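PDB 3PTY: probable arabinosyltransferase C from Mycobacterium tuberculosis, which probably polymerises arabinose into the arabinan of cell-wall arabinogalactan, the chain here being its extracellular, lectin-like C-terminal carbohydrate-binding domain. Local coordinates for residues Pro43-Leu48 against Ile247-Thr252; Pro122-Pro127 against Arg323-Ala328; Val178-Ala183 against Val225-Asp230. All coordinates share one frame; numbering follows the deposited sequence.

Contact 1 (Pro43-Leu48 against Ile247-Thr252)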
ATOM      1  N   PRO A  43       7.848  19.421  14.384  1.00 23.55           N
ATOM      2  CA  PRO A  43       7.787  20.520  13.418  1.00 22.89           C
ATOM      3  C   PRO A  43       7.746  21.887  14.107  1.00 24.50           C
ATOM      4  O   PRO A  43       8.192  22.874  13.539  1.00 21.14           O
ATOM      5  CB  PRO A  43       6.477  20.245  12.662  1.00 26.94           C
ATOM      6  CG  PRO A  43       5.688  19.344  13.589  1.00 30.58           C
ATOM      7  CD  PRO A  43       6.743  18.467  14.192  1.00 26.63           C
ATOM      8  N   ASN A  44       7.244  21.952  15.332  1.00 20.96           N
ATOM      9  CA  ASN A  44       7.203  23.245  16.001  1.00 22.28           C
ATOM     10  C   ASN A  44       8.570  23.794  16.398  1.00 23.40           C
ATOM     11  O   ASN A  44       8.757  25.007  16.477  1.00 25.44           O
ATOM     12  CB  ASN A  44       6.233  23.218  17.174  1.00 25.97           C
ATOM     13  CG  ASN A  44       4.804  23.438  16.718  1.00 34.88           C
ATOM     14  OD1 ASN A  44       4.411  24.546  16.292  1.00 33.01           O
ATOM     15  ND2 ASN A  44       4.030  22.385  16.767  1.00 18.18           N
ATOM     16  N   ALA A  45       9.527  22.900  16.613  1.00 24.49           N
ATOM     17  CA  ALA A  45      10.885  23.307  16.954  1.00 23.71           C
ATOM     18  C   ALA A  45      11.554  24.063  15.806  1.00 26.52           C
ATOM     19  O   ALA A  45      12.478  24.838  16.032  1.00 24.12           O
ATOM     20  CB  ALA A  45      11.726  22.090  17.357  1.00 27.60           C
ATOM     21  N   GLY A  46      11.089  23.852  14.576  1.00 22.64           N
ATOM     22  CA  GLY A  46      11.719  24.490  13.426  1.00 20.27           C
ATOM     23  C   GLY A  46      11.059  25.781  12.953  1.00 23.45           C
ATOM     24  O   GLY A  46      11.572  26.460  12.058  1.00 21.12           O
ATOM     25  N   MET A  47       9.919  26.120  13.545  1.00 20.61           N
ATOM     26  CA  MET A  47       9.167  27.310  13.143  1.00 20.99           C
ATOM     27  C   MET A  47      10.037  28.570  13.196  1.00 24.70           C
ATOM     28  O   MET A  47      10.782  28.781  14.151  1.00 21.10           O
ATOM     29  CB  MET A  47       7.943  27.494  14.047  1.00 21.73           C
ATOM     30  CG  MET A  47       6.840  26.461  13.845  1.00 18.72           C
ATOM     31  SD  MET A  47       5.989  26.696  12.274  1.00 22.96           S
ATOM     32  CE  MET A  47       4.965  25.220  12.219  1.00 23.11           C
ATOM     33  N   LEU A  48       9.953  29.401  12.164  1.00 18.13           N
ATOM     34  CA  LEU A  48      10.665  30.674  12.174  1.00 19.80           C
ATOM     35  C   LEU A  48       9.982  31.611  13.155  1.00 20.18           C
ATOM     36  O   LEU A  48       8.758  31.612  13.257  1.00 19.49           O
ATOM     37  CB  LEU A  48      10.651  31.320  10.787  1.00 21.74           C
ATOM     38  CG  LEU A  48      11.264  30.524   9.637  1.00 22.02           C
ATOM     39  CD1 LEU A  48      11.296  31.396   8.381  1.00 20.87           C
ATOM     40  CD2 LEU A  48      12.664  30.048  10.001  1.00 22.81           C
ATOM     41  N   ILE A 247      11.946  25.685   9.192  1.00 18.38           N
ATOM     42  CA  ILE A 247      13.084  24.942   8.660  1.00 19.22           C
ATOM     43  C   ILE A 247      13.236  23.690   9.513  1.00 19.93           C
ATOM     44  O   ILE A 247      13.620  23.770  10.675  1.00 18.38           O
ATOM     45  CB  ILE A 247      14.377  25.776   8.704  1.00 22.41           C
ATOM     46  CG1 ILE A 247      14.240  27.010   7.796  1.00 20.87           C
ATOM     47  CG2 ILE A 247      15.580  24.935   8.261  1.00 24.69           C
ATOM     48  CD1 ILE A 247      15.451  27.949   7.858  1.00 23.25           C
ATOM     49  N   PRO A 248      12.916  22.526   8.943  1.00 19.15           N
ATOM     50  CA  PRO A 248      12.778  21.311   9.763  1.00 20.19           C
ATOM     51  C   PRO A 248      14.046  20.911  10.501  1.00 26.02           C
ATOM     52  O   PRO A 248      15.129  20.934   9.920  1.00 23.16           O
ATOM     53  CB  PRO A 248      12.424  20.232   8.734  1.00 17.59           C
ATOM     54  CG  PRO A 248      11.752  20.994   7.615  1.00 21.93           C
ATOM     55  CD  PRO A 248      12.550  22.287   7.537  1.00 19.06           C
ATOM     56  N   ARG A 249      13.906  20.546  11.772  1.00 20.61           N
ATOM     57  CA  ARG A 249      14.986  19.876  12.483  1.00 22.47           C
ATOM     58  C   ARG A 249      14.752  18.375  12.334  1.00 24.15           C
ATOM     59  O   ARG A 249      13.662  17.891  12.613  1.00 21.53           O
ATOM     60  CB  ARG A 249      15.000  20.313  13.948  1.00 28.37           C
ATOM     61  CG  ARG A 249      15.140  21.836  14.094  1.00 36.08           C
ATOM     62  CD  ARG A 249      15.242  22.280  15.542  1.00 48.13           C
ATOM     63  NE  ARG A 249      16.480  21.822  16.164  1.00 60.46           N
ATOM     64  CZ  ARG A 249      16.799  22.033  17.436  1.00 67.42           C
ATOM     65  NH1 ARG A 249      15.970  22.698  18.229  1.00 66.27           N
ATOM     66  NH2 ARG A 249      17.949  21.577  17.916  1.00 71.28           N
ATOM     67  N   VAL A 250      15.763  17.642  11.879  1.00 19.30           N
ATOM     68  CA  VAL A 250      15.558  16.250  11.474  1.00 20.42           C
ATOM     69  C   VAL A 250      16.614  15.311  12.046  1.00 22.94           C
ATOM     70  O   VAL A 250      17.686  15.751  12.454  1.00 24.34           O
ATOM     71  CB  VAL A 250      15.566  16.092   9.925  1.00 22.70           C
ATOM     72  CG1 VAL A 250      14.407  16.849   9.287  1.00 22.67           C
ATOM     73  CG2 VAL A 250      16.899  16.562   9.346  1.00 23.66           C
ATOM     74  N   ARG A 251      16.280  14.022  12.074  1.00 23.83           N
ATOM     75  CA  ARG A 251      17.208  12.936  12.408  1.00 24.95           C
ATOM     76  C   ARG A 251      16.887  11.823  11.422  1.00 22.01           C
ATOM     77  O   ARG A 251      15.779  11.776  10.896  1.00 17.81           O
ATOM     78  CB  ARG A 251      16.963  12.429  13.831  1.00 24.68           C
ATOM     79  CG  ARG A 251      17.259  13.450  14.935  1.00 34.05           C
ATOM     80  CD  ARG A 251      16.421  13.167  16.191  1.00 40.90           C
ATOM     81  NE  ARG A 251      16.727  11.866  16.788  1.00 42.02           N
ATOM     82  CZ  ARG A 251      15.937  11.227  17.649  1.00 45.82           C
ATOM     83  NH1 ARG A 251      14.781  11.756  18.024  1.00 45.04           N
ATOM     84  NH2 ARG A 251      16.304  10.049  18.140  1.00 44.92           N
ATOM     85  N   THR A 252      17.830  10.929  11.156  1.00 18.37           N
ATOM     86  CA  THR A 252      17.538   9.842  10.224  1.00 20.14           C
ATOM     87  C   THR A 252      16.463   8.936  10.806  1.00 17.58           C
ATOM     88  O   THR A 252      16.333   8.811  12.024  1.00 21.34           O
ATOM     89  CB  THR A 252      18.770   8.982   9.937  1.00 24.62           C
ATOM     90  OG1 THR A 252      19.154   8.318  11.143  1.00 26.45           O
ATOM     91  CG2 THR A 252      19.933   9.841   9.414  1.00 29.00           C
TER
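Gly46 and Ile247 join the two backbones through a single bond, Ile247 N to Gly46 O at 3.0 Å, which is nearly straight at hydrogen (163°) although the donor stands well above the carbonyl plane. A CA-H...O contact returns from Gly46 CA to Ile247 O at 3.4 Å, and the absence of a side chain on Gly46 lets the two chains come this close. Gly46 ends a reverse turn closed by its own N on Pro43 O. This turn belongs to the loop that leaves strand 37-40 of the mixed sheet; the segment 247-252 passes the turn and enters this sheet at 251-252, where Arg251 pairs with Val39. Beyond the turn, the CD2 branch of Leu48 meets Ile247 CG1 at 4.1 Å, the two side chains slanting across each other; both also pack on Leu165 of strand 164-171. At the other end Arg249 lays its aliphatic part on Ala45, Arg249 CD lying 4.0 Å from Ala45 CB and 3.8 Å from Ala45 O. The arginine chain bends at its third torsion (chi3 67°), and its NE forms a salt bridge with Asp160 rather than with any group of the turn.

Contact 2 (Pro122-Pro127 against Arg323-Ala328)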
ATOM      1  N   PRO A 122      -1.891  18.047  11.243  1.00 23.19           N
ATOM      2  CA  PRO A 122      -1.068  16.858  10.996  1.00 20.54           C
ATOM      3  C   PRO A 122       0.317  16.961  11.626  1.00 24.11           C
ATOM      4  O   PRO A 122       0.657  17.997  12.196  1.00 22.58           O
ATOM      5  CB  PRO A 122      -0.934  16.874   9.476  1.00 21.55           C
ATOM      6  CG  PRO A 122      -0.785  18.365   9.174  1.00 19.00           C
ATOM      7  CD  PRO A 122      -1.771  19.030  10.146  1.00 22.07           C
ATOM      8  N   TYR A 123       1.094  15.883  11.522  1.00 21.25           N
ATOM      9  CA  TYR A 123       2.526  15.894  11.826  1.00 20.42           C
ATOM     10  C   TYR A 123       2.864  16.278  13.255  1.00 21.61           C
ATOM     11  O   TYR A 123       3.986  16.698  13.542  1.00 22.70           O
ATOM     12  CB  TYR A 123       3.274  16.813  10.855  1.00 16.14           C
ATOM     13  CG  TYR A 123       2.981  16.515   9.402  1.00 20.54           C
ATOM     14  CD1 TYR A 123       2.617  17.529   8.526  1.00 20.41           C
ATOM     15  CD2 TYR A 123       3.054  15.216   8.913  1.00 19.57           C
ATOM     16  CE1 TYR A 123       2.341  17.264   7.204  1.00 19.56           C
ATOM     17  CE2 TYR A 123       2.783  14.939   7.584  1.00 20.92           C
ATOM     18  CZ  TYR A 123       2.428  15.965   6.738  1.00 25.55           C
ATOM     19  OH  TYR A 123       2.159  15.701   5.419  1.00 23.91           O
ATOM     20  N   ASN A 124       1.895  16.122  14.146  1.00 21.97           N
ATOM     21  CA  ASN A 124       2.065  16.529  15.538  1.00 26.35           C
ATOM     22  C   ASN A 124       2.358  18.015  15.727  1.00 25.80           C
ATOM     23  O   ASN A 124       2.962  18.413  16.724  1.00 22.92           O
ATOM     24  CB  ASN A 124       3.123  15.667  16.229  1.00 35.50           C
ATOM     25  CG  ASN A 124       2.582  14.299  16.621  1.00 39.64           C
ATOM     26  OD1 ASN A 124       1.509  14.188  17.219  1.00 44.51           O
ATOM     27  ND2 ASN A 124       3.315  13.257  16.278  1.00 37.97           N
ATOM     28  N   LEU A 125       1.937  18.837  14.767  1.00 20.49           N
ATOM     29  CA  LEU A 125       1.928  20.287  14.977  1.00 20.03           C
ATOM     30  C   LEU A 125       1.092  20.609  16.213  1.00 23.72           C
ATOM     31  O   LEU A 125      -0.008  20.086  16.384  1.00 23.41           O
ATOM     32  CB  LEU A 125       1.341  21.007  13.758  1.00 17.44           C
ATOM     33  CG  LEU A 125       2.239  21.043  12.517  1.00 18.37           C
ATOM     34  CD1 LEU A 125       1.414  21.308  11.258  1.00 17.50           C
ATOM     35  CD2 LEU A 125       3.348  22.085  12.676  1.00 18.47           C
ATOM     36  N   ASP A 126       1.612  21.480  17.066  1.00 23.94           N
ATOM     37  CA  ASP A 126       0.935  21.834  18.309  1.00 27.65           C
ATOM     38  C   ASP A 126      -0.037  22.992  18.065  1.00 22.01           C
ATOM     39  O   ASP A 126       0.386  24.111  17.795  1.00 24.93           O
ATOM     40  CB  ASP A 126       1.986  22.214  19.355  1.00 27.15           C
ATOM     41  CG  ASP A 126       1.380  22.638  20.687  1.00 29.88           C
ATOM     42  OD1 ASP A 126       0.143  22.574  20.852  1.00 25.49           O
ATOM     43  OD2 ASP A 126       2.164  23.035  21.572  1.00 31.89           O
ATOM     44  N   PRO A 127      -1.346  22.726  18.162  1.00 25.19           N
ATOM     45  CA  PRO A 127      -2.345  23.773  17.885  1.00 27.72           C
ATOM     46  C   PRO A 127      -2.139  25.018  18.744  1.00 27.10           C
ATOM     47  O   PRO A 127      -2.446  26.129  18.302  1.00 25.05           O
ATOM     48  CB  PRO A 127      -3.674  23.109  18.255  1.00 26.78           C
ATOM     49  CG  PRO A 127      -3.399  21.636  18.225  1.00 33.76           C
ATOM     50  CD  PRO A 127      -1.964  21.471  18.626  1.00 29.93           C
ATOM     51  N   ARG A 323      -3.946   4.378  17.290  1.00 43.18           N
ATOM     52  CA  ARG A 323      -3.981   5.601  16.495  1.00 38.63           C
ATOM     53  C   ARG A 323      -2.683   5.733  15.696  1.00 33.83           C
ATOM     54  O   ARG A 323      -1.594   5.601  16.250  1.00 36.23           O
ATOM     55  CB  ARG A 323      -4.143   6.830  17.382  1.00 43.31           C
ATOM     56  CG  ARG A 323      -4.064   8.137  16.611  1.00 53.54           C
ATOM     57  CD  ARG A 323      -3.649   9.297  17.500  1.00 65.68           C
ATOM     58  NE  ARG A 323      -4.726   9.723  18.385  1.00 75.41           N
ATOM     59  CZ  ARG A 323      -5.720  10.525  18.014  1.00 82.61           C
ATOM     60  NH1 ARG A 323      -5.775  10.985  16.771  1.00 82.37           N
ATOM     61  NH2 ARG A 323      -6.662  10.865  18.885  1.00 85.40           N
ATOM     62  N   ALA A 324      -2.807   5.998  14.400  1.00 29.89           N
ATOM     63  CA  ALA A 324      -1.648   6.177  13.533  1.00 26.62           C
ATOM     64  C   ALA A 324      -1.491   7.640  13.145  1.00 30.98           C
ATOM     65  O   ALA A 324      -2.395   8.231  12.553  1.00 33.79           O
ATOM     66  CB  ALA A 324      -1.783   5.315  12.288  1.00 26.16           C
ATOM     67  N   THR A 325      -0.340   8.220  13.474  1.00 23.14           N
ATOM     68  CA  THR A 325      -0.060   9.613  13.138  1.00 23.07           C
ATOM     69  C   THR A 325       1.155   9.726  12.224  1.00 21.90           C
ATOM     70  O   THR A 325       2.274   9.429  12.631  1.00 20.39           O
ATOM     71  CB  THR A 325       0.221  10.437  14.404  1.00 30.95           C
ATOM     72  OG1 THR A 325      -0.863  10.274  15.323  1.00 31.75           O
ATOM     73  CG2 THR A 325       0.379  11.909  14.060  1.00 31.62           C
ATOM     74  N   THR A 326       0.937  10.155  10.986  1.00 19.54           N
ATOM     75  CA  THR A 326       2.042  10.356  10.062  1.00 20.69           C
ATOM     76  C   THR A 326       2.966  11.448  10.588  1.00 25.00           C
ATOM     77  O   THR A 326       2.516  12.526  10.962  1.00 23.89           O
ATOM     78  CB  THR A 326       1.530  10.727   8.664  1.00 23.12           C
ATOM     79  OG1 THR A 326       0.687   9.675   8.184  1.00 24.25           O
ATOM     80  CG2 THR A 326       2.689  10.921   7.689  1.00 20.19           C
ATOM     81  N   VAL A 327       4.261  11.167  10.635  1.00 18.83           N
ATOM     82  CA  VAL A 327       5.213  12.184  11.052  1.00 14.68           C
ATOM     83  C   VAL A 327       5.862  12.784   9.809  1.00 20.58           C
ATOM     84  O   VAL A 327       5.991  12.119   8.777  1.00 23.46           O
ATOM     85  CB  VAL A 327       6.282  11.615  12.000  1.00 23.84           C
ATOM     86  CG1 VAL A 327       5.623  11.034  13.254  1.00 28.64           C
ATOM     87  CG2 VAL A 327       7.096  10.551  11.297  1.00 23.13           C
ATOM     88  N   ALA A 328       6.248  14.049   9.890  1.00 17.38           N
ATOM     89  CA  ALA A 328       6.837  14.706   8.731  1.00 16.59           C
ATOM     90  C   ALA A 328       8.167  14.038   8.397  1.00 17.29           C
ATOM     91  O   ALA A 328       8.964  13.761   9.285  1.00 16.86           O
ATOM     92  CB  ALA A 328       7.037  16.191   9.011  1.00 14.65           C
TER
HETATM   93  O   HOH W   1       6.036  15.130  12.546  1.00 20.05           O
HETATM   94  O   HOH W   2       0.004  13.623  10.389  1.00 24.27           O
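A type I' beta turn from Pro122 to Leu125 presents its two central residues, Tyr123 and Asn124, to residues 323-328 of strand 322-331. No direct hydrogen bond crosses between them; two waters carry the polar link instead. One accepts from Tyr123 N at 2.8 Å and donates to Thr326 O, also at 2.8 Å. The other donates to Tyr123 O at 2.8 Å and accepts from Ala328 N at 2.9 Å. Tyr123 is thus tied to the residues before and after Val327, the pattern of a parallel bridge with a water inserted in each bond. Thr326 O is further approached by two carbons of the tyrosine: Tyr123 CA points its hydrogen at it from 3.5 Å (152° at H), and Tyr123 CD2 comes edge-on, near the ring plane, at 3.4 Å. The strand is an inner member of the mixed sheet, lying between 37-40 and 341-347, whereas the tyrosine also touches Thr168 and Asn210 of the larger antiparallel sheet, so that the turn lies where the two sheets come together. With CG beside its own backbone N (chi1 -52°), the ring runs alongside Thr326 in the same direction. Tyr123 CG meets Ala328 CB at 4.1 Å, while Pro122 CB sits over one face toward the rim. The methyl CG2 of Thr326 touches the CE2 corner, and its hydroxyl OG1 is hydrogen-bonded to Gln343 on strand 341-347. Asn124 makes a lighter contact nearer the surface. Its amide reaches back to the strand and crosses Thr325 at about a right angle, Asn124 ND2 lying 3.9 Å from Thr325 CG2, an approach of van der Waals type.

Contact 3 (Val178-Ala183 against Val225-Asp230)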
ATOM      1  N   VAL A 178       0.848  29.942  -4.398  1.00 23.11           N
ATOM      2  CA  VAL A 178       1.468  30.078  -3.083  1.00 23.60           C
ATOM      3  C   VAL A 178       2.955  30.342  -3.253  1.00 27.77           C
ATOM      4  O   VAL A 178       3.675  29.548  -3.858  1.00 25.60           O
ATOM      5  CB  VAL A 178       1.262  28.819  -2.207  1.00 24.23           C
ATOM      6  CG1 VAL A 178       1.957  28.990  -0.852  1.00 21.42           C
ATOM      7  CG2 VAL A 178      -0.222  28.538  -2.005  1.00 20.81           C
ATOM      8  N   ARG A 179       3.413  31.474  -2.741  1.00 21.46           N
ATOM      9  CA  ARG A 179       4.804  31.848  -2.929  1.00 23.38           C
ATOM     10  C   ARG A 179       5.437  32.277  -1.626  1.00 21.54           C
ATOM     11  O   ARG A 179       4.752  32.700  -0.697  1.00 19.86           O
ATOM     12  CB  ARG A 179       4.923  32.971  -3.973  1.00 25.26           C
ATOM     13  CG  ARG A 179       4.358  32.584  -5.341  1.00 32.54           C
ATOM     14  CD  ARG A 179       4.631  33.653  -6.397  1.00 38.64           C
ATOM     15  NE  ARG A 179       6.062  33.818  -6.590  1.00 45.64           N
ATOM     16  CZ  ARG A 179       6.760  33.294  -7.594  1.00 41.27           C
ATOM     17  NH1 ARG A 179       6.163  32.579  -8.540  1.00 43.95           N
ATOM     18  NH2 ARG A 179       8.065  33.499  -7.652  1.00 27.25           N
ATOM     19  N   LEU A 180       6.754  32.148  -1.572  1.00 21.36           N
ATOM     20  CA  LEU A 180       7.540  32.638  -0.461  1.00 19.99           C
ATOM     21  C   LEU A 180       8.296  33.860  -0.954  1.00 22.69           C
ATOM     22  O   LEU A 180       9.050  33.772  -1.921  1.00 23.16           O
ATOM     23  CB  LEU A 180       8.549  31.566  -0.037  1.00 21.71           C
ATOM     24  CG  LEU A 180       9.523  31.920   1.090  1.00 26.15           C
ATOM     25  CD1 LEU A 180       8.866  31.745   2.449  1.00 23.22           C
ATOM     26  CD2 LEU A 180      10.768  31.055   0.986  1.00 32.36           C
ATOM     27  N   GLN A 181       8.092  34.999  -0.303  1.00 21.20           N
ATOM     28  CA  GLN A 181       8.848  36.202  -0.630  1.00 23.77           C
ATOM     29  C   GLN A 181       9.948  36.398   0.403  1.00 22.98           C
ATOM     30  O   GLN A 181       9.775  36.051   1.568  1.00 21.91           O
ATOM     31  CB  GLN A 181       7.928  37.424  -0.652  1.00 22.89           C
ATOM     32  CG  GLN A 181       6.819  37.355  -1.690  1.00 23.56           C
ATOM     33  CD  GLN A 181       6.013  38.638  -1.764  1.00 26.43           C
ATOM     34  OE1 GLN A 181       6.062  39.463  -0.856  1.00 27.50           O
ATOM     35  NE2 GLN A 181       5.263  38.811  -2.849  1.00 24.34           N
ATOM     36  N   TRP A 182      11.082  36.943  -0.030  1.00 20.61           N
ATOM     37  CA  TRP A 182      12.171  37.261   0.884  1.00 17.84           C
ATOM     38  C   TRP A 182      12.534  38.738   0.818  1.00 23.77           C
ATOM     39  O   TRP A 182      12.152  39.450  -0.122  1.00 24.80           O
ATOM     40  CB  TRP A 182      13.407  36.402   0.593  1.00 17.24           C
ATOM     41  CG  TRP A 182      13.924  36.530  -0.816  1.00 18.62           C
ATOM     42  CD1 TRP A 182      14.590  37.601  -1.358  1.00 23.55           C
ATOM     43  CD2 TRP A 182      13.843  35.543  -1.851  1.00 19.81           C
ATOM     44  NE1 TRP A 182      14.912  37.338  -2.670  1.00 23.21           N
ATOM     45  CE2 TRP A 182      14.466  36.080  -2.994  1.00 21.68           C
ATOM     46  CE3 TRP A 182      13.300  34.253  -1.921  1.00 23.01           C
ATOM     47  CZ2 TRP A 182      14.562  35.373  -4.197  1.00 21.52           C
ATOM     48  CZ3 TRP A 182      13.395  33.551  -3.122  1.00 22.09           C
ATOM     49  CH2 TRP A 182      14.019  34.117  -4.240  1.00 18.47           C
ATOM     50  N   ALA A 183      13.295  39.191   1.807  1.00 20.50           N
ATOM     51  CA  ALA A 183      13.653  40.599   1.907  1.00 22.90           C
ATOM     52  C   ALA A 183      14.810  40.808   2.869  1.00 27.72           C
ATOM     53  O   ALA A 183      15.029  39.998   3.778  1.00 24.22           O
ATOM     54  CB  ALA A 183      12.439  41.419   2.366  1.00 22.92           C
ATOM     55  N   VAL A 225      11.340  36.468   5.608  1.00 20.59           N
ATOM     56  CA  VAL A 225      10.488  35.888   4.575  1.00 17.77           C
ATOM     57  C   VAL A 225       9.030  36.009   4.974  1.00 21.88           C
ATOM     58  O   VAL A 225       8.712  36.144   6.155  1.00 23.11           O
ATOM     59  CB  VAL A 225      10.801  34.400   4.318  1.00 20.74           C
ATOM     60  CG1 VAL A 225      12.218  34.230   3.776  1.00 22.74           C
ATOM     61  CG2 VAL A 225      10.588  33.575   5.599  1.00 19.04           C
ATOM     62  N   ARG A 226       8.143  35.959   3.990  1.00 17.46           N
ATOM     63  CA  ARG A 226       6.715  35.906   4.282  1.00 18.16           C
ATOM     64  C   ARG A 226       6.018  35.056   3.237  1.00 20.73           C
ATOM     65  O   ARG A 226       6.565  34.818   2.159  1.00 19.89           O
ATOM     66  CB  ARG A 226       6.110  37.312   4.328  1.00 16.03           C
ATOM     67  CG  ARG A 226       6.043  38.011   2.974  1.00 22.33           C
ATOM     68  CD  ARG A 226       5.428  39.417   3.091  1.00 23.93           C
ATOM     69  NE  ARG A 226       5.550  40.157   1.837  1.00 25.43           N
ATOM     70  CZ  ARG A 226       5.309  41.459   1.698  1.00 30.05           C
ATOM     71  NH1 ARG A 226       4.914  42.192   2.742  1.00 27.24           N
ATOM     72  NH2 ARG A 226       5.460  42.029   0.509  1.00 25.13           N
ATOM     73  N   LEU A 227       4.809  34.612   3.560  1.00 17.91           N
ATOM     74  CA  LEU A 227       4.001  33.811   2.653  1.00 17.57           C
ATOM     75  C   LEU A 227       2.958  34.673   1.970  1.00 22.60           C
ATOM     76  O   LEU A 227       2.366  35.558   2.593  1.00 22.10           O
ATOM     77  CB  LEU A 227       3.271  32.702   3.428  1.00 18.31           C
ATOM     78  CG  LEU A 227       4.135  31.740   4.235  1.00 21.49           C
ATOM     79  CD1 LEU A 227       3.252  30.703   4.940  1.00 19.37           C
ATOM     80  CD2 LEU A 227       5.161  31.068   3.320  1.00 23.18           C
ATOM     81  N   VAL A 228       2.720  34.409   0.692  1.00 16.84           N
ATOM     82  CA  VAL A 228       1.629  35.064  -0.012  1.00 15.96           C
ATOM     83  C   VAL A 228       0.855  34.005  -0.771  1.00 24.21           C
ATOM     84  O   VAL A 228       1.439  33.087  -1.349  1.00 26.46           O
ATOM     85  CB  VAL A 228       2.127  36.165  -0.967  1.00 26.05           C
ATOM     86  CG1 VAL A 228       2.880  37.249  -0.185  1.00 24.75           C
ATOM     87  CG2 VAL A 228       3.007  35.574  -2.055  1.00 31.23           C
ATOM     88  N   ALA A 229      -0.465  34.116  -0.743  1.00 20.44           N
ATOM     89  CA  ALA A 229      -1.308  33.140  -1.401  1.00 20.09           C
ATOM     90  C   ALA A 229      -2.447  33.860  -2.096  1.00 24.90           C
ATOM     91  O   ALA A 229      -2.959  34.863  -1.598  1.00 22.42           O
ATOM     92  CB  ALA A 229      -1.851  32.118  -0.389  1.00 17.89           C
ATOM     93  N   ASP A 230      -2.843  33.335  -3.246  1.00 20.85           N
ATOM     94  CA  ASP A 230      -3.877  33.959  -4.050  1.00 26.74           C
ATOM     95  C   ASP A 230      -4.829  32.876  -4.526  1.00 27.85           C
ATOM     96  O   ASP A 230      -4.440  31.975  -5.274  1.00 27.32           O
ATOM     97  CB  ASP A 230      -3.250  34.696  -5.235  1.00 33.78           C
ATOM     98  CG  ASP A 230      -4.245  35.571  -5.970  1.00 48.88           C
ATOM     99  OD1 ASP A 230      -5.298  35.903  -5.383  1.00 50.98           O
ATOM    100  OD2 ASP A 230      -3.975  35.928  -7.137  1.00 55.51           O
TER
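Gln181 OE1 is held by two nitrogens of Arg226, NE at 2.8 Å and NH2 at 3.0 Å. The oxygen lies in the guanidinium plane, at its NE side, yet the amide is turned 44° from that plane: NH2 comes in the carbonyl plane, NE tilted from it. Arg226 gets there by setting CG between its backbone N and carbonyl carbon (chi1 69°) and then running out straight to NE. Val228 CG1 packs against the same amide, 3.8 Å from Gln181 CD, the valine crossing it at about a right angle. Beneath, the two antiparallel strands are laced by paired backbone bonds, Arg179 with Val228 and Gln181 with Arg226. The opposite face is apolar. Leu180 CD1 fits between Val225 CB (3.8 Å) and Leu227 CD2 (3.9 Å), and Trp182 CB touches Val225 CG1. Strands 178-183 and 224-231 are inner members of the large antiparallel sheet of this lectin-like beta-sandwich module, flanked by 195-202 and 144-152 respectively; Leu180 and Leu227 reach Leu165 and Val167, respectively, on strand 164-171, and strand 224-231 ends at Asp231, a calcium ligand.

How the contacts relate
Contact 3 is regular sheet pairing, with backbone bonds repeated along the strands, an apolar face and a polar pair on the other. Contact 1 joins two loops beside the mixed sheet through one direct backbone bond; contact 2 sets a turn on one of its strands through two bridging waters. All three are partly buried. Contacts 1 and 2 lie about 10 and 9 Å from the chain centre, centre to centre, and contact 3 about 17 Å; yet half the touching residues of contact 3 are buried and none is exposed, whereas contact 2 includes exposed Asn124. Residues 43-48 touch both other contacts, Met47 CE lying 3.6 Å from Leu125 CD2 and Leu48 CD1 3.6 Å from Val225 CG2.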